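Long-range contacts in ofchtiv-allosamidin (Ostrinia furnacalis, PDB 6JMB), which probably hydrolyses the beta-1,4 links of chitin as a group IV insect chitinase of glycosyl hydrolase family 18: residues Met191-His196 / Gly246-Gly251; Thr203-Pro208 / Trp318-Asn323; Val7-Thr12 / Gly341-Ser346. All coordinates share one frame; numbering follows the deposited sequence.

Contact 1 of 3, residues Met191-His196 / Gly246-Gly251. With AMI (allosamizoline), chain C.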
loop_
_atom_site.group_PDB
_atom_site.type_symbol
_atom_site.label_atom_id
_atom_site.label_comp_id
_atom_site.label_asym_id
_atom_site.label_seq_id
_atom_site.Cartn_x
_atom_site.Cartn_y
_atom_site.Cartn_z
ATOM N N MET A 191 -2.591 4.953 2.761
ATOM C CA MET A 191 -1.333 4.602 2.093
ATOM C C MET A 191 -0.216 5.541 2.555
ATOM O O MET A 191 0.253 6.424 1.830
ATOM C CB MET A 191 -1.506 4.614 0.581
ATOM C CG MET A 191 -2.426 3.514 0.080
ATOM S SD MET A 191 -2.457 3.381 -1.722
ATOM C CE MET A 191 -3.502 4.775 -2.141
ATOM N N THR A 192 0.220 5.311 3.796
ATOM C CA THR A 192 1.235 6.131 4.464
ATOM C C THR A 192 2.653 5.746 4.023
ATOM O O THR A 192 3.495 5.293 4.799
ATOM C CB THR A 192 1.041 6.084 5.979
ATOM O OG1 THR A 192 0.597 4.776 6.377
ATOM C CG2 THR A 192 0.002 7.114 6.419
ATOM N N TYR A 193 2.896 5.946 2.732
ATOM C CA TYR A 193 4.188 5.727 2.092
ATOM C C TYR A 193 4.141 6.477 0.767
ATOM O O TYR A 193 3.173 7.184 0.478
ATOM C CB TYR A 193 4.513 4.233 1.942
ATOM C CG TYR A 193 3.322 3.369 1.594
ATOM C CD1 TYR A 193 2.745 3.419 0.331
ATOM C CD2 TYR A 193 2.768 2.511 2.530
ATOM C CE1 TYR A 193 1.653 2.626 0.008
ATOM C CE2 TYR A 193 1.683 1.713 2.216
ATOM C CZ TYR A 193 1.130 1.786 0.961
ATOM O OH TYR A 193 0.044 1.001 0.649
ATOM N N ASP A 194 5.201 6.341 -0.036
ATOM C CA ASP A 194 5.371 7.190 -1.220
ATOM C C ASP A 194 5.348 8.670 -0.847
ATOM O O ASP A 194 4.955 9.525 -1.651
ATOM C CB ASP A 194 4.342 6.887 -2.314
ATOM C CG ASP A 194 4.323 5.434 -2.700
ATOM O OD1 ASP A 194 5.413 4.836 -2.805
ATOM O OD2 ASP A 194 3.218 4.890 -2.902
ATOM N N MET A 195 5.773 8.971 0.378
ATOM C CA MET A 195 5.794 10.355 0.838
ATOM C C MET A 195 6.780 11.172 0.026
ATOM O O MET A 195 6.532 12.351 -0.270
ATOM C CB MET A 195 6.176 10.381 2.313
ATOM C CG MET A 195 5.167 9.691 3.205
ATOM S SD MET A 195 3.752 10.762 3.489
ATOM C CE MET A 195 2.649 9.656 4.369
ATOM N N HIS A 196 7.904 10.552 -0.330
ATOM C CA HIS A 196 8.920 11.118 -1.191
ATOM C C HIS A 196 9.446 10.008 -2.082
ATOM O O HIS A 196 9.326 8.821 -1.772
ATOM C CB HIS A 196 10.050 11.726 -0.356
ATOM C CG HIS A 196 9.576 12.820 0.537
ATOM N ND1 HIS A 196 9.196 14.052 0.050
ATOM C CD2 HIS A 196 9.331 12.848 1.869
ATOM C CE1 HIS A 196 8.781 14.809 1.052
ATOM N NE2 HIS A 196 8.854 14.103 2.165
ATOM N N GLY A 246 -0.894 2.154 6.626
ATOM C CA GLY A 246 -0.051 1.492 5.648
ATOM C C GLY A 246 1.424 1.579 5.996
ATOM O O GLY A 246 1.902 2.564 6.566
ATOM N N VAL A 247 2.148 0.517 5.645
ATOM C CA VAL A 247 3.612 0.485 5.717
ATOM C C VAL A 247 4.153 -0.139 4.441
ATOM O O VAL A 247 3.501 -0.977 3.804
ATOM C CB VAL A 247 4.120 -0.314 6.942
ATOM C CG1 VAL A 247 3.612 0.308 8.239
ATOM C CG2 VAL A 247 3.707 -1.785 6.843
ATOM N N PRO A 248 5.357 0.275 4.034
ATOM C CA PRO A 248 5.935 -0.248 2.787
ATOM C C PRO A 248 6.932 -1.376 3.011
ATOM O O PRO A 248 7.756 -1.314 3.928
ATOM C CB PRO A 248 6.652 0.980 2.218
ATOM C CG PRO A 248 7.155 1.691 3.465
ATOM C CD PRO A 248 6.130 1.421 4.562
ATOM N N PHE A 249 6.891 -2.395 2.152
ATOM C CA PHE A 249 7.899 -3.446 2.115
ATOM C C PHE A 249 8.890 -3.220 0.979
ATOM O O PHE A 249 9.525 -4.169 0.503
ATOM C CB PHE A 249 7.249 -4.826 1.973
ATOM C CG PHE A 249 6.658 -5.384 3.246
ATOM C CD1 PHE A 249 6.390 -4.588 4.356
ATOM C CD2 PHE A 249 6.375 -6.737 3.317
ATOM C CE1 PHE A 249 5.838 -5.143 5.514
ATOM C CE2 PHE A 249 5.827 -7.297 4.464
ATOM C CZ PHE A 249 5.561 -6.503 5.568
ATOM N N TYR A 250 9.003 -1.983 0.517
ATOM C CA TYR A 250 9.909 -1.607 -0.550
ATOM C C TYR A 250 10.509 -0.266 -0.166
ATOM O O TYR A 250 10.000 0.437 0.715
ATOM C CB TYR A 250 9.172 -1.481 -1.897
ATOM C CG TYR A 250 8.099 -0.414 -1.853
ATOM C CD1 TYR A 250 6.846 -0.688 -1.311
ATOM C CD2 TYR A 250 8.344 0.868 -2.321
ATOM C CE1 TYR A 250 5.873 0.282 -1.231
ATOM C CE2 TYR A 250 7.365 1.852 -2.248
ATOM C CZ TYR A 250 6.130 1.546 -1.701
ATOM O OH TYR A 250 5.142 2.504 -1.617
ATOM N N GLY A 251 11.607 0.078 -0.838
ATOM C CA GLY A 251 12.236 1.369 -0.689
ATOM C C GLY A 251 12.260 2.100 -2.021
ATOM O O GLY A 251 11.880 1.555 -3.064
HETATM C C1 AMI C . 0.137 1.517 -3.896
HETATM C C2 AMI C . -0.921 1.338 -5.058
HETATM C C3 AMI C . -0.267 0.455 -5.998
HETATM C C4 AMI C . 1.274 0.792 -5.859
HETATM C C5 AMI C . 1.418 0.807 -4.412
HETATM C C6 AMI C . 2.729 1.526 -3.924
HETATM C C7 AMI C . -1.675 0.458 -3.174
HETATM C C8 AMI C . -3.975 -0.504 -2.661
HETATM C C9 AMI C . -2.164 -0.483 -0.849
HETATM N N2 AMI C . -1.979 0.814 -4.497
HETATM N N7 AMI C . -2.609 -0.174 -2.234
HETATM O O3 AMI C . -0.782 0.646 -7.315
HETATM O O4 AMI C . 2.156 -0.200 -6.368
HETATM O O6 AMI C . 2.769 2.820 -4.490
HETATM O O7 AMI C . -0.405 0.766 -2.786
HETATM O O HOH W 1 4.335 3.797 7.038
#

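Contact 2 of 3, residues Thr203-Pro208 / Trp318-Asn323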
loop_
_atom_site.group_PDB
_atom_site.type_symbol
_atom_site.label_atom_id
_atom_site.label_comp_id
_atom_site.label_asym_id
_atom_site.label_seq_id
_atom_site.Cartn_x
_atom_site.Cartn_y
_atom_site.Cartn_z
ATOM N N THR A 203 16.578 14.047 -2.192
ATOM C CA THR A 203 16.314 12.775 -1.527
ATOM C C THR A 203 15.329 12.979 -0.384
ATOM O O THR A 203 15.237 14.057 0.208
ATOM C CB THR A 203 17.611 12.187 -0.967
ATOM O OG1 THR A 203 18.186 13.111 -0.030
ATOM C CG2 THR A 203 18.609 11.900 -2.086
ATOM N N GLY A 204 14.578 11.930 -0.082
ATOM C CA GLY A 204 13.609 11.989 0.997
ATOM C C GLY A 204 13.146 10.587 1.314
ATOM O O GLY A 204 13.380 9.643 0.552
ATOM N N HIS A 205 12.491 10.460 2.457
ATOM C CA HIS A 205 12.096 9.147 2.936
ATOM C C HIS A 205 10.770 8.713 2.334
ATOM O O HIS A 205 9.850 9.517 2.147
ATOM C CB HIS A 205 12.012 9.120 4.460
ATOM C CG HIS A 205 13.303 9.468 5.132
ATOM N ND1 HIS A 205 14.469 8.766 4.922
ATOM C CD2 HIS A 205 13.608 10.453 6.009
ATOM C CE1 HIS A 205 15.438 9.301 5.646
ATOM N NE2 HIS A 205 14.940 10.324 6.317
ATOM N N ASN A 206 10.685 7.422 2.043
ATOM C CA ASN A 206 9.460 6.842 1.513
ATOM C C ASN A 206 8.346 6.897 2.552
ATOM O O ASN A 206 7.185 7.165 2.216
ATOM C CB ASN A 206 9.776 5.402 1.105
ATOM C CG ASN A 206 8.635 4.708 0.398
ATOM O OD1 ASN A 206 7.864 5.317 -0.346
ATOM N ND2 ASN A 206 8.543 3.401 0.605
ATOM N N ALA A 207 8.686 6.678 3.820
ATOM C CA ALA A 207 7.682 6.666 4.877
ATOM C C ALA A 207 8.263 7.191 6.183
ATOM O O ALA A 207 8.304 6.464 7.183
ATOM C CB ALA A 207 7.138 5.246 5.056
ATOM N N PRO A 208 8.694 8.448 6.235
ATOM C CA PRO A 208 9.169 8.997 7.510
ATOM C C PRO A 208 8.012 9.098 8.491
ATOM O O PRO A 208 6.898 9.470 8.121
ATOM C CB PRO A 208 9.675 10.389 7.120
ATOM C CG PRO A 208 8.803 10.781 5.959
ATOM C CD PRO A 208 8.474 9.499 5.218
ATOM N N TRP A 318 21.491 6.678 -3.412
ATOM C CA TRP A 318 20.888 6.995 -2.127
ATOM C C TRP A 318 19.541 6.290 -2.086
ATOM O O TRP A 318 18.740 6.426 -3.013
ATOM C CB TRP A 318 20.722 8.509 -1.984
ATOM C CG TRP A 318 20.374 8.985 -0.616
ATOM C CD1 TRP A 318 21.232 9.532 0.310
ATOM C CD2 TRP A 318 19.070 9.023 -0.022
ATOM N NE1 TRP A 318 20.540 9.885 1.440
ATOM C CE2 TRP A 318 19.213 9.584 1.264
ATOM C CE3 TRP A 318 17.796 8.626 -0.451
ATOM C CZ2 TRP A 318 18.131 9.755 2.131
ATOM C CZ3 TRP A 318 16.718 8.801 0.408
ATOM C CH2 TRP A 318 16.896 9.362 1.686
ATOM N N VAL A 319 19.298 5.519 -1.030
ATOM C CA VAL A 319 18.132 4.647 -0.946
ATOM C C VAL A 319 17.429 4.878 0.385
ATOM O O VAL A 319 18.054 4.791 1.447
ATOM C CB VAL A 319 18.538 3.166 -1.081
ATOM C CG1 VAL A 319 17.324 2.250 -0.913
ATOM C CG2 VAL A 319 19.210 2.911 -2.415
ATOM N N SER A 320 16.132 5.167 0.327
ATOM C CA SER A 320 15.275 5.154 1.505
ATOM C C SER A 320 14.601 3.790 1.585
ATOM O O SER A 320 14.113 3.279 0.573
ATOM C CB SER A 320 14.205 6.230 1.358
ATOM O OG SER A 320 13.087 5.947 2.174
ATOM N N PHE A 321 14.581 3.194 2.775
ATOM C CA PHE A 321 13.934 1.896 2.939
ATOM C C PHE A 321 13.404 1.775 4.361
ATOM O O PHE A 321 13.556 2.681 5.183
ATOM C CB PHE A 321 14.869 0.740 2.555
ATOM C CG PHE A 321 16.047 0.559 3.479
ATOM C CD1 PHE A 321 17.093 1.468 3.494
ATOM C CD2 PHE A 321 16.115 -0.546 4.319
ATOM C CE1 PHE A 321 18.183 1.283 4.340
ATOM C CE2 PHE A 321 17.206 -0.739 5.156
ATOM C CZ PHE A 321 18.236 0.177 5.170
ATOM N N ASP A 322 12.750 0.650 4.636
ATOM C CA ASP A 322 12.283 0.339 5.977
ATOM C C ASP A 322 12.763 -1.052 6.357
ATOM O O ASP A 322 12.768 -1.964 5.524
ATOM C CB ASP A 322 10.757 0.448 6.063
ATOM C CG ASP A 322 10.300 1.863 6.372
ATOM O OD1 ASP A 322 10.297 2.229 7.567
ATOM O OD2 ASP A 322 9.974 2.625 5.428
ATOM N N ASN A 323 13.192 -1.202 7.608
ATOM C CA ASN A 323 13.753 -2.449 8.113
ATOM C C ASN A 323 12.975 -2.884 9.355
ATOM O O ASN A 323 11.945 -2.304 9.692
ATOM C CB ASN A 323 15.261 -2.313 8.347
ATOM C CG ASN A 323 15.616 -1.215 9.335
ATOM O OD1 ASN A 323 14.757 -0.680 10.039
ATOM N ND2 ASN A 323 16.907 -0.879 9.397
HETATM O O HOH W 2 13.869 5.984 4.759
HETATM O O HOH W 3 10.484 2.431 2.680
HETATM O O HOH W 4 10.962 5.340 4.974
#

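Contact 3 of 3, residues Val7-Thr12 / Gly341-Ser346. With AMI (allosamizoline), chain C; NAA (2-acetamido-2-deoxy-beta-D-allopyranose), chain B.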
loop_
_atom_site.group_PDB
_atom_site.type_symbol
_atom_site.label_atom_id
_atom_site.label_comp_id
_atom_site.label_asym_id
_atom_site.label_seq_id
_atom_site.Cartn_x
_atom_site.Cartn_y
_atom_site.Cartn_z
ATOM N N VAL A 7 -3.442 -6.290 7.110
ATOM C CA VAL A 7 -3.993 -6.309 5.757
ATOM C C VAL A 7 -2.824 -6.442 4.788
ATOM O O VAL A 7 -2.042 -5.498 4.608
ATOM C CB VAL A 7 -4.823 -5.047 5.479
ATOM C CG1 VAL A 7 -5.393 -5.071 4.060
ATOM C CG2 VAL A 7 -5.942 -4.907 6.507
ATOM N N CYS A 8 -2.690 -7.612 4.168
ATOM C CA CYS A 8 -1.567 -7.914 3.287
ATOM C C CYS A 8 -2.011 -7.795 1.838
ATOM O O CYS A 8 -2.851 -8.577 1.390
ATOM C CB CYS A 8 -1.098 -9.350 3.501
ATOM S SG CYS A 8 -0.450 -9.719 5.138
ATOM N N TYR A 9 -1.402 -6.876 1.097
ATOM C CA TYR A 9 -1.609 -6.825 -0.347
ATOM C C TYR A 9 -0.602 -7.716 -1.056
ATOM O O TYR A 9 0.570 -7.790 -0.665
ATOM C CB TYR A 9 -1.445 -5.399 -0.864
ATOM C CG TYR A 9 -2.638 -4.521 -0.616
ATOM C CD1 TYR A 9 -2.798 -3.847 0.583
ATOM C CD2 TYR A 9 -3.610 -4.365 -1.595
ATOM C CE1 TYR A 9 -3.895 -3.043 0.793
ATOM C CE2 TYR A 9 -4.712 -3.560 -1.390
ATOM C CZ TYR A 9 -4.839 -2.888 -0.197
ATOM O OH TYR A 9 -5.923 -2.062 0.027
ATOM N N TYR A 10 -1.059 -8.384 -2.114
ATOM C CA TYR A 10 -0.208 -9.220 -2.953
ATOM C C TYR A 10 -0.242 -8.662 -4.371
ATOM O O TYR A 10 -1.292 -8.675 -5.028
ATOM C CB TYR A 10 -0.696 -10.664 -2.919
ATOM C CG TYR A 10 0.020 -11.621 -3.853
ATOM C CD1 TYR A 10 1.370 -11.465 -4.169
ATOM C CD2 TYR A 10 -0.661 -12.678 -4.425
ATOM C CE1 TYR A 10 2.015 -12.354 -5.032
ATOM C CE2 TYR A 10 -0.027 -13.570 -5.268
ATOM C CZ TYR A 10 1.301 -13.403 -5.570
ATOM O OH TYR A 10 1.916 -14.298 -6.421
ATOM N N GLY A 11 0.903 -8.156 -4.831
ATOM C CA GLY A 11 1.066 -7.761 -6.221
ATOM C C GLY A 11 1.243 -8.995 -7.085
ATOM O O GLY A 11 2.350 -9.536 -7.191
ATOM N N THR A 12 0.147 -9.458 -7.690
ATOM C CA THR A 12 0.093 -10.806 -8.250
ATOM C C THR A 12 1.019 -11.000 -9.446
ATOM O O THR A 12 1.345 -12.149 -9.774
ATOM C CB THR A 12 -1.352 -11.177 -8.602
ATOM O OG1 THR A 12 -1.887 -10.210 -9.514
ATOM C CG2 THR A 12 -2.219 -11.219 -7.340
ATOM N N GLY A 341 -5.144 -1.348 12.781
ATOM C CA GLY A 341 -4.120 -2.309 12.434
ATOM C C GLY A 341 -3.146 -1.733 11.433
ATOM O O GLY A 341 -2.997 -0.513 11.311
ATOM N N ILE A 342 -2.501 -2.646 10.719
ATOM C CA ILE A 342 -1.423 -2.329 9.792
ATOM C C ILE A 342 -1.774 -2.910 8.432
ATOM O O ILE A 342 -2.234 -4.056 8.330
ATOM C CB ILE A 342 -0.077 -2.903 10.284
ATOM C CG1 ILE A 342 0.313 -2.277 11.624
ATOM C CG2 ILE A 342 1.032 -2.700 9.250
ATOM C CD1 ILE A 342 0.567 -0.788 11.560
ATOM N N MET A 343 -1.583 -2.104 7.394
ATOM C CA MET A 343 -1.714 -2.525 6.009
ATOM C C MET A 343 -0.320 -2.490 5.395
ATOM O O MET A 343 0.488 -1.624 5.740
ATOM C CB MET A 343 -2.632 -1.539 5.266
ATOM C CG MET A 343 -2.760 -1.765 3.781
ATOM S SD MET A 343 -3.855 -0.552 2.996
ATOM C CE MET A 343 -2.802 0.893 2.878
ATOM N N LEU A 344 -0.020 -3.433 4.503
ATOM C CA LEU A 344 1.298 -3.466 3.893
ATOM C C LEU A 344 1.216 -3.589 2.381
ATOM O O LEU A 344 0.464 -4.406 1.847
ATOM C CB LEU A 344 2.165 -4.595 4.468
ATOM C CG LEU A 344 1.564 -5.982 4.287
ATOM C CD1 LEU A 344 2.614 -6.992 3.840
ATOM C CD2 LEU A 344 0.916 -6.447 5.589
ATOM N N TRP A 345 2.007 -2.775 1.698
ATOM C CA TRP A 345 2.296 -2.964 0.283
ATOM C C TRP A 345 3.779 -3.286 0.191
ATOM O O TRP A 345 4.612 -2.411 0.461
ATOM C CB TRP A 345 2.004 -1.697 -0.526
ATOM C CG TRP A 345 2.196 -1.994 -1.972
ATOM C CD1 TRP A 345 3.366 -1.909 -2.687
ATOM C CD2 TRP A 345 1.214 -2.523 -2.865
ATOM N NE1 TRP A 345 3.155 -2.334 -3.984
ATOM C CE2 TRP A 345 1.847 -2.719 -4.114
ATOM C CE3 TRP A 345 -0.141 -2.845 -2.738
ATOM C CZ2 TRP A 345 1.166 -3.220 -5.224
ATOM C CZ3 TRP A 345 -0.814 -3.339 -3.841
ATOM C CH2 TRP A 345 -0.159 -3.519 -5.067
ATOM N N SER A 346 4.135 -4.530 -0.158
ATOM C CA SER A 346 3.251 -5.661 -0.429
ATOM C C SER A 346 4.054 -6.906 -0.045
ATOM O O SER A 346 5.284 -6.851 0.089
ATOM C CB SER A 346 2.871 -5.714 -1.911
ATOM O OG SER A 346 4.011 -5.546 -2.738
HETATM C C1 AMI C . 0.137 1.517 -3.896
HETATM C C2 AMI C . -0.921 1.338 -5.058
HETATM C C3 AMI C . -0.267 0.455 -5.998
HETATM C C4 AMI C . 1.274 0.792 -5.859
HETATM C C5 AMI C . 1.418 0.807 -4.412
HETATM C C6 AMI C . 2.729 1.526 -3.924
HETATM C C7 AMI C . -1.675 0.458 -3.174
HETATM C C8 AMI C . -3.975 -0.504 -2.661
HETATM C C9 AMI C . -2.164 -0.483 -0.849
HETATM N N2 AMI C . -1.979 0.814 -4.497
HETATM N N7 AMI C . -2.609 -0.174 -2.234
HETATM O O3 AMI C . -0.782 0.646 -7.315
HETATM O O4 AMI C . 2.156 -0.200 -6.368
HETATM O O6 AMI C . 2.769 2.820 -4.490
HETATM O O7 AMI C . -0.405 0.766 -2.786
HETATM C C1 NAA B . 2.406 -0.089 -7.735
HETATM C C2 NAA B . 3.683 -0.840 -8.075
HETATM C C3 NAA B . 3.924 -0.918 -9.535
HETATM C C4 NAA B . 2.734 -1.534 -10.246
HETATM C C5 NAA B . 1.479 -0.741 -9.906
HETATM C C6 NAA B . 0.237 -1.314 -10.517
HETATM C C7 NAA B . 5.473 -0.723 -6.247
HETATM C C8 NAA B . 6.539 0.099 -5.514
HETATM N N2 NAA B . 4.759 -0.064 -7.368
HETATM O O3 NAA B . 4.169 0.439 -10.018
HETATM O O4 NAA B . 2.881 -1.520 -11.681
HETATM O O5 NAA B . 1.292 -0.759 -8.456
HETATM O O6 NAA B . -0.830 -0.449 -10.196
HETATM O O7 NAA B . 5.232 -1.831 -5.955
#

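Contact 1 of 3, residues Met191-His196 / Gly246-Gly251
The MxYDxxG motif of family 18 chitinases, here beginning Met191-Thr192-Tyr193-Asp194, meets strand 243-256 of the barrel through Tyr193 and the two side chains that flank it in sequence. Thr192 OG1 donates to Gly246 O at 2.6 Å, tilted 20° from the carbonyl plane, and a water joins Thr192 O to that same carbonyl oxygen. Tyr193 puts CG between its backbone N and carbonyl carbon (chi1 38°), which folds the ring back over the carbonyl carbon of Met191, its edge toward Gly246 and Val247. Its CB packs on Pro248 CB at 3.9 Å, CD2 lies 3.5 Å from Val247 C, and Gly246 lacks the CB that would run into CE2. The hydroxyl reaches allosamizoline: Tyr193 OH is 3.1 Å from C9 and makes a weak hydrogen bond to O7. Tyr250 arrives at about a right angle, and its OH donates to Asp194 OD1 at 2.6 Å, from above the carboxylate plane. Arg252 forms a salt bridge with that oxygen, while Asp194 OD2 accepts from allosamizoline O6 at 2.6 Å, so both carboxylate oxygens are engaged. With Tyr193 replaced by an alanine, a gap is likely to open between Pro248, Tyr250 and the ligand, and allosamizoline O7 would lose this weak donor. Met191 SD, 3.4 Å from allosamizoline C7, adds to the wall of the sugar-binding pocket at the mouth of a TIM-barrel chitinase.

Contact 2 of 3, residues Thr203-Pro208 / Trp318-Asn323
Trp318 swings its indole away from its own backbone N (chi1 -168°) and Ser320 does much the same with its hydroxyl (chi1 158°), and these two turns carry both groups onto segment 203-208. The principle illustrated is that a loop lying beside a strand can be held by side chains where direct pairing of the backbones is lacking. Thr203 sits over the indole: its CB is 3.5 Å from the centroid of the Trp318 six-membered ring, almost above the centre, a CH-pi contact. At the rim of the same ring, Gly204 O lies 3.4 Å from Trp318 CZ3, near the ring plane. Farther on, Asn206 N donates to Ser320 OG at 2.8 Å, nearly straight at 168°, and the serine thereby stands in for a backbone carbonyl.

Water fills out the polar part of the interface. One molecule is 2.7 Å from Ser320 OG and 2.9 Å from His205 ND1, with a weak bond to Phe321 O. Two more each donate to Asp322 OD2; one accepts from Asn206 ND2 at 3.0 Å and the other from Ala207 N at 2.9 Å. This single carboxylate oxygen therefore gathers both waters.

The far ends of the groups are held elsewhere: His205 NE2 by Asp304, Trp318 NE1 by Asn262 O, Asn206 OD1 by Asp194 N. Asp322 OD1 turns to Ser326 and Lys330 of helix 324-336, whose N-cap is Asn323. The contact thus ties the long loop between strand 187-190 and helix 226-235 to strand 317-320, the last strand of what is probably the chitinase insertion domain, just where the chain passes into helix 324-336.

Contact 3 of 3, residues Val7-Thr12 / Gly341-Ser346
Tyr9 and Trp345 meet across the contact and together line the site that holds allosamizoline. Tyr9 CB lies 3.4 Å from Trp345 CE3, with the ring planes 45° apart, an oblique pair. The indole, placed opposite its backbone N (chi1 -175°), offers one face to the cyclopentane ring of allosamizoline, C5 standing 3.5 Å above the Trp345 ring plane and toward the rim. At the indole edge, Trp345 NE1 donates to O7 of the neighbouring N-acetylallosamine at 2.9 Å (162°), so the tryptophan serves as platform and donor at once. Tyr9 turns a face to the dimethylamino group, C9 standing 3.5 Å above its ring plane, and its OH is hydrogen-bonded to Asp122.

Beneath this shell, strands 5-11 and 341-345 run parallel. They are the first and last strands of the TIM barrel, and their pairing closes it. Val7 N donates to Ile342 O at 2.8 Å, Leu344 N to Val7 O at 2.9 Å and Tyr9 N to Leu344 O at 3.2 Å.

Behind the aromatic pair lies a second shell. Ser346 follows a cis peptide bond, and its CB covers the face of Trp345 opposite the ligand; Ser346 OG and Gly11 N both bond to Glu348. Met343 has two conformers, and the Met-aromatic contact that one of them makes at the edge of the Tyr9 ring is doubtful for the other. On the other side of the strands Leu344 CD2 packs 3.6 Å from Cys8 SG, which forms a disulfide with Cys33, and both residues touch Leu364 of helix 362-373.

The chain enters contact 3 first, at residues 7-12, and returns to it only at 341-346, a loop of 328 residues that encloses the other two contacts. Within it, 191-196 opens contact 1 and 203-208 opens contact 2; 246-251 then closes contact 1 before 318-323 closes contact 2, so these two cross. Segments 191-196 and 203-208 belong to one loop and bond to each other, as with Met195 N and Asn206 O. Contacts 1 and 3 share the barrel sheet, where Val247 N is hydrogen-bonded to Met343 O, and both touch allosamizoline. Contact 2 links this site outward to strand 317-320, its centre about 18 Å from that of contact 3.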